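Local coordinates for protein AncCDT-1 (Synthetic construct, PDB 5T0W) that binds arginine as an ancestral amino acid-binding protein of the solute-binding protein superfamily, a precursor of cyclohexadienyl dehydratase, at residues A[109-114]-A[142-147]; A[164-169]-A[176-181]. All coordinates share one frame; numbering follows the deposited sequence.

Interaction 1 (A[109-114]-A[142-147]); sequences AGQTIL and TTSEQA. With ARG (arginine), chain E.
The carboxamide of Gln111 reaches from strand 107-115 to the first turn of helix 143-151 and takes up most of the contact. Its OE1 accepts a hydrogen bond from Ser144 OG, modelled at 2.5 Å, a length that deserves little weight at this resolution. Ser144 OG is directed there by a first torsion of -55°, which sets it anti to its own carbonyl carbon. The amide NH2 group turns toward the ligand side of the helix, where Gln111 NE2 lies 3.3 Å from Thr143 OG1 at too poor an angle for a hydrogen bond; it is instead satisfied by OD1 of Asp181. The bend at chi2 (-52°) folds the Gln111 chain, and its CG rests 4.3 Å from Ala147 CB, one helical turn further on. In the bilobed fold of these solute-binding proteins, such a helix start borders the cleft between the lobes. Here Thr142 is the N-cap, its OG1 accepting a weak bond from Glu145 N. Thr143 N donates to carboxylate O of the bound arginine at 3.0 Å, with an N-H...O angle of 149°. The helix end would be expected to favour that negative charge. Thr142 CG2 lies 3.7 Å from the ligand's CB, alongside its aliphatic chain. A leucine in place of Gln111 would probably leave Ser144 OG without this acceptor and Asp181 without its amide donor, setting the ligand-binding carboxylate freer to turn. Thr143 CG2 approaches the ligand's O to 3.5 Å, placing a methyl group beside the carboxylate.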
loop_
_atom_site.group_PDB
_atom_site.type_symbol
_atom_site.label_atom_id
_atom_site.label_comp_id
_atom_site.label_asym_id
_atom_site.label_seq_id
_atom_site.Cartn_x
_atom_site.Cartn_y
_atom_site.Cartn_z
ATOM N N ALA A 109 -3.309 6.123 -6.201
ATOM C CA ALA A 109 -4.274 6.042 -5.086
ATOM C C ALA A 109 -4.445 7.395 -4.423
ATOM O O ALA A 109 -3.477 8.101 -4.168
ATOM C CB ALA A 109 -3.798 5.054 -4.043
ATOM N N GLY A 110 -5.698 7.734 -4.136
ATOM C CA GLY A 110 -6.037 8.895 -3.346
ATOM C C GLY A 110 -6.413 8.440 -1.957
ATOM O O GLY A 110 -6.446 7.243 -1.675
ATOM N N GLN A 111 -6.644 9.418 -1.079
ATOM C CA GLN A 111 -6.986 9.158 0.311
ATOM C C GLN A 111 -8.482 9.167 0.349
ATOM O O GLN A 111 -9.095 10.083 -0.154
ATOM C CB GLN A 111 -6.402 10.240 1.240
ATOM C CG GLN A 111 -4.897 10.205 1.363
ATOM C CD GLN A 111 -4.451 8.819 1.724
ATOM O OE1 GLN A 111 -4.849 8.292 2.763
ATOM N NE2 GLN A 111 -3.629 8.202 0.881
ATOM N N THR A 112 -9.059 8.171 1.015
ATOM C CA THR A 112 -10.508 8.088 1.229
ATOM C C THR A 112 -10.859 7.924 2.713
ATOM O O THR A 112 -10.116 7.329 3.475
ATOM C CB THR A 112 -11.045 6.919 0.443
ATOM O OG1 THR A 112 -10.687 7.118 -0.924
ATOM C CG2 THR A 112 -12.535 6.805 0.571
ATOM N N ILE A 113 -11.982 8.516 3.107
ATOM C CA ILE A 113 -12.507 8.428 4.468
ATOM C C ILE A 113 -13.611 7.394 4.496
ATOM O O ILE A 113 -14.489 7.391 3.657
ATOM C CB ILE A 113 -13.123 9.763 4.932
ATOM C CG1 ILE A 113 -12.109 10.897 4.861
ATOM C CG2 ILE A 113 -13.672 9.635 6.346
ATOM C CD1 ILE A 113 -12.739 12.264 4.834
ATOM N N LEU A 114 -13.582 6.556 5.510
ATOM C CA LEU A 114 -14.574 5.526 5.711
ATOM C C LEU A 114 -15.286 5.812 7.017
ATOM O O LEU A 114 -14.630 6.114 8.000
ATOM C CB LEU A 114 -13.857 4.195 5.812
ATOM C CG LEU A 114 -14.409 3.010 5.039
ATOM C CD1 LEU A 114 -14.326 3.303 3.552
ATOM C CD2 LEU A 114 -13.585 1.771 5.360
ATOM N N THR A 142 1.804 5.341 7.503
ATOM C CA THR A 142 1.270 5.430 6.179
ATOM C C THR A 142 1.019 6.870 5.772
ATOM O O THR A 142 1.006 7.763 6.593
ATOM C CB THR A 142 -0.049 4.675 6.045
ATOM O OG1 THR A 142 -0.967 5.148 7.026
ATOM C CG2 THR A 142 0.125 3.175 6.193
ATOM N N THR A 143 0.767 7.085 4.478
ATOM C CA THR A 143 0.447 8.421 3.977
ATOM C C THR A 143 -0.907 8.902 4.531
ATOM O O THR A 143 -1.137 10.107 4.628
ATOM C CB THR A 143 0.438 8.509 2.427
ATOM O OG1 THR A 143 -0.524 7.599 1.883
ATOM C CG2 THR A 143 1.787 8.170 1.865
ATOM N N SER A 144 -1.769 7.974 4.921
ATOM C CA SER A 144 -3.010 8.342 5.536
ATOM C C SER A 144 -2.747 8.955 6.922
ATOM O O SER A 144 -3.429 9.898 7.323
ATOM C CB SER A 144 -3.942 7.126 5.607
ATOM O OG SER A 144 -4.145 6.541 4.333
ATOM N N GLU A 145 -1.794 8.397 7.673
ATOM C CA GLU A 145 -1.412 8.985 8.965
ATOM C C GLU A 145 -0.958 10.412 8.742
ATOM O O GLU A 145 -1.383 11.310 9.452
ATOM C CB GLU A 145 -0.266 8.226 9.648
ATOM C CG GLU A 145 0.079 8.751 11.042
ATOM C CD GLU A 145 1.329 8.150 11.620
ATOM O OE1 GLU A 145 2.019 7.375 10.915
ATOM O OE2 GLU A 145 1.640 8.473 12.803
ATOM N N GLN A 146 -0.074 10.584 7.766
ATOM C CA GLN A 146 0.487 11.866 7.482
ATOM C C GLN A 146 -0.643 12.821 7.089
ATOM O O GLN A 146 -0.649 13.974 7.511
ATOM C CB GLN A 146 1.549 11.832 6.346
ATOM C CG GLN A 146 2.726 12.818 6.573
ATOM C CD GLN A 146 3.280 13.521 5.306
ATOM O OE1 GLN A 146 3.997 12.921 4.484
ATOM N NE2 GLN A 146 2.988 14.816 5.181
ATOM N N ALA A 147 -1.560 12.363 6.245
ATOM C CA ALA A 147 -2.605 13.229 5.731
ATOM C C ALA A 147 -3.475 13.682 6.870
ATOM O O ALA A 147 -3.839 14.855 6.946
ATOM C CB ALA A 147 -3.440 12.507 4.692
HETATM N N ARG E . -0.112 3.768 0.215
HETATM C CA ARG E . 0.096 4.065 1.639
HETATM C C ARG E . 1.549 4.267 1.848
HETATM O O ARG E . 1.910 4.812 2.892
HETATM C CB ARG E . -0.362 2.923 2.497
HETATM C CG ARG E . 0.473 1.696 2.269
HETATM C CD ARG E . 0.177 0.613 3.304
HETATM N NE ARG E . 0.486 -0.694 2.747
HETATM C CZ ARG E . 0.446 -1.821 3.439
HETATM N NH1 ARG E . 0.719 -2.988 2.842
HETATM N NH2 ARG E . 0.122 -1.786 4.724
HETATM O OXT ARG E . 2.362 3.870 0.990
#

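Interaction 2 (A[164-169]-A[176-181]); sequences AEAFQE and DAMVTD. With ARG (arginine), chain E.
Met178 projects from strand 177-181 toward helix 163-171 and ends against Ala166, its CE 3.4 Å from Ala166 CB. This is the close part of the interface: a thioether and a methyl group, both buried, with no hydrogen bond between the segments. The sulfur lies by the helix backbone, SD being 3.6 Å from Phe167 N, while Phe167 CB stands back at 4.2 Å from the same SD. Two torsions place the thioether there. Chi1 (85°) puts CG between the backbone N and the carbonyl carbon, and a bend at chi3 (-74°) folds CE toward the alanine. Ala166 also packs on Phe160 and Met178 on Leu114, so the apolar layer runs on over the sheet. The helix forms the crossover of a beta-alpha-beta unit, linking strand 156-160 to the parallel strand 177-181 with strand 135-139 lying between them, an arrangement found in the lobes of periplasmic binding proteins. Beyond Phe167 CB the contact becomes loose. A first torsion of 174° swings the phenyl ring out past the strand, where it remains partly exposed and stacks with Tyr188. Further round the helix, Glu165 and Gln168 face solvent. Glu169 is buried, but its carboxylate turns from the strand to salt bridges with Arg158 and Arg174. At the far end of the strand from this packing, Asp181 faces the ligand: its OD2 accepts a hydrogen bond from the arginine's alpha-amino N, modelled so short that its length is doubtful at this resolution, while its OD1 lies 3.4 Å from that nitrogen. The carboxylate probably stabilises positive charge on the ligand's amino group.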
loop_
_atom_site.group_PDB
_atom_site.type_symbol
_atom_site.label_atom_id
_atom_site.label_comp_id
_atom_site.label_asym_id
_atom_site.label_seq_id
_atom_site.Cartn_x
_atom_site.Cartn_y
_atom_site.Cartn_z
ATOM N N ALA A 164 -6.641 -3.848 9.483
ATOM C CA ALA A 164 -7.815 -4.596 9.953
ATOM C C ALA A 164 -8.302 -4.070 11.313
ATOM O O ALA A 164 -9.508 -3.841 11.481
ATOM C CB ALA A 164 -7.528 -6.081 10.026
ATOM N N GLU A 165 -7.366 -3.816 12.231
ATOM C CA GLU A 165 -7.707 -3.187 13.495
ATOM C C GLU A 165 -8.346 -1.801 13.356
ATOM O O GLU A 165 -9.287 -1.458 14.092
ATOM C CB GLU A 165 -6.478 -3.002 14.330
ATOM C CG GLU A 165 -6.091 -4.193 15.147
ATOM C CD GLU A 165 -4.896 -3.892 16.013
ATOM O OE1 GLU A 165 -3.817 -3.523 15.486
ATOM O OE2 GLU A 165 -5.054 -4.010 17.240
ATOM N N ALA A 166 -7.828 -0.994 12.427
ATOM C CA ALA A 166 -8.383 0.328 12.180
ATOM C C ALA A 166 -9.795 0.189 11.709
ATOM O O ALA A 166 -10.688 0.874 12.193
ATOM C CB ALA A 166 -7.564 1.082 11.162
ATOM N N PHE A 167 -10.003 -0.722 10.770
ATOM C CA PHE A 167 -11.354 -1.071 10.327
ATOM C C PHE A 167 -12.206 -1.447 11.526
ATOM O O PHE A 167 -13.288 -0.903 11.719
ATOM C CB PHE A 167 -11.297 -2.209 9.287
ATOM C CG PHE A 167 -12.638 -2.748 8.877
ATOM C CD1 PHE A 167 -13.535 -1.964 8.165
ATOM C CD2 PHE A 167 -13.001 -4.043 9.201
ATOM C CE1 PHE A 167 -14.781 -2.459 7.801
ATOM C CE2 PHE A 167 -14.234 -4.545 8.846
ATOM C CZ PHE A 167 -15.127 -3.755 8.143
ATOM N N GLN A 168 -11.697 -2.335 12.364
ATOM C CA GLN A 168 -12.417 -2.752 13.565
ATOM C C GLN A 168 -12.749 -1.568 14.514
ATOM O O GLN A 168 -13.847 -1.517 15.076
ATOM C CB GLN A 168 -11.627 -3.847 14.288
ATOM C CG GLN A 168 -12.292 -4.370 15.557
ATOM C CD GLN A 168 -11.846 -5.784 15.911
ATOM O OE1 GLN A 168 -10.897 -6.312 15.321
ATOM N NE2 GLN A 168 -12.516 -6.387 16.880
ATOM N N GLU A 169 -11.815 -0.631 14.686
ATOM C CA GLU A 169 -12.074 0.562 15.511
ATOM C C GLU A 169 -13.224 1.409 15.051
ATOM O O GLU A 169 -13.964 1.946 15.881
ATOM C CB GLU A 169 -10.882 1.512 15.620
ATOM C CG GLU A 169 -10.986 2.352 16.861
ATOM C CD GLU A 169 -10.287 1.692 18.003
ATOM O OE1 GLU A 169 -10.376 0.436 18.128
ATOM O OE2 GLU A 169 -9.645 2.440 18.748
ATOM N N ASP A 176 -14.492 7.450 14.847
ATOM C CA ASP A 176 -15.582 7.999 14.047
ATOM C C ASP A 176 -15.346 7.744 12.589
ATOM O O ASP A 176 -16.284 7.665 11.833
ATOM C CB ASP A 176 -15.725 9.495 14.299
ATOM C CG ASP A 176 -15.919 9.802 15.746
ATOM O OD1 ASP A 176 -17.030 9.554 16.256
ATOM O OD2 ASP A 176 -14.937 10.204 16.401
ATOM N N ALA A 177 -14.083 7.600 12.201
ATOM C CA ALA A 177 -13.711 7.386 10.834
ATOM C C ALA A 177 -12.362 6.725 10.737
ATOM O O ALA A 177 -11.623 6.682 11.724
ATOM C CB ALA A 177 -13.676 8.710 10.121
ATOM N N MET A 178 -12.045 6.203 9.552
ATOM C CA MET A 178 -10.701 5.819 9.215
ATOM C C MET A 178 -10.352 6.356 7.826
ATOM O O MET A 178 -11.204 6.526 6.980
ATOM C CB MET A 178 -10.474 4.314 9.289
ATOM C CG MET A 178 -10.839 3.518 8.068
ATOM S SD MET A 178 -10.464 1.726 8.221
ATOM C CE MET A 178 -8.700 1.698 8.058
ATOM N N VAL A 179 -9.076 6.657 7.629
ATOM C CA VAL A 179 -8.595 7.106 6.359
ATOM C C VAL A 179 -7.681 6.017 5.847
ATOM O O VAL A 179 -6.929 5.421 6.605
ATOM C CB VAL A 179 -7.842 8.446 6.463
ATOM C CG1 VAL A 179 -7.530 8.974 5.068
ATOM C CG2 VAL A 179 -8.634 9.491 7.248
ATOM N N THR A 180 -7.736 5.770 4.550
ATOM C CA THR A 180 -6.916 4.763 3.925
ATOM C C THR A 180 -6.852 5.041 2.414
ATOM O O THR A 180 -7.569 5.918 1.908
ATOM C CB THR A 180 -7.477 3.374 4.242
ATOM O OG1 THR A 180 -6.505 2.383 3.936
ATOM C CG2 THR A 180 -8.722 3.064 3.420
ATOM N N ASP A 181 -6.029 4.302 1.672
ATOM C CA ASP A 181 -5.962 4.455 0.224
ATOM C C ASP A 181 -7.311 4.164 -0.399
ATOM O O ASP A 181 -7.988 3.209 0.006
ATOM C CB ASP A 181 -4.889 3.538 -0.381
ATOM C CG ASP A 181 -3.450 4.006 -0.088
ATOM O OD1 ASP A 181 -3.254 5.104 0.441
ATOM O OD2 ASP A 181 -2.505 3.298 -0.472
HETATM N N ARG E . -0.112 3.768 0.215
HETATM C CA ARG E . 0.096 4.065 1.639
HETATM C C ARG E . 1.549 4.267 1.848
HETATM O O ARG E . 1.910 4.812 2.892
HETATM C CB ARG E . -0.362 2.923 2.497
HETATM C CG ARG E . 0.473 1.696 2.269
HETATM C CD ARG E . 0.177 0.613 3.304
HETATM N NE ARG E . 0.486 -0.694 2.747
HETATM C CZ ARG E . 0.446 -1.821 3.439
HETATM N NH1 ARG E . 0.719 -2.988 2.842
HETATM N NH2 ARG E . 0.122 -1.786 4.724
HETATM O OXT ARG E . 2.362 3.870 0.990
#

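In the fold
Of the four segments, 109-114 on strand 107-115 comes first; interaction 1 then closes a loop of 27 residues, including strand 135-139, when the start of helix 143-151 returns to it. Strand 156-160 follows, and interaction 2 closes a much shorter loop, six residues between segments 164-169 and 176-181, the first two of them the end of the helix. The two loops are in series, neither nested nor crossed, with centres about 10 Å apart. They join in one mixed sheet, where 107-115 and 177-181 are antiparallel neighbours with probable backbone hydrogen bonds from Thr112 to Thr180 and from Leu114 to Met178. Through this sheet the two helices are tied together, and both interactions reach the bound arginine.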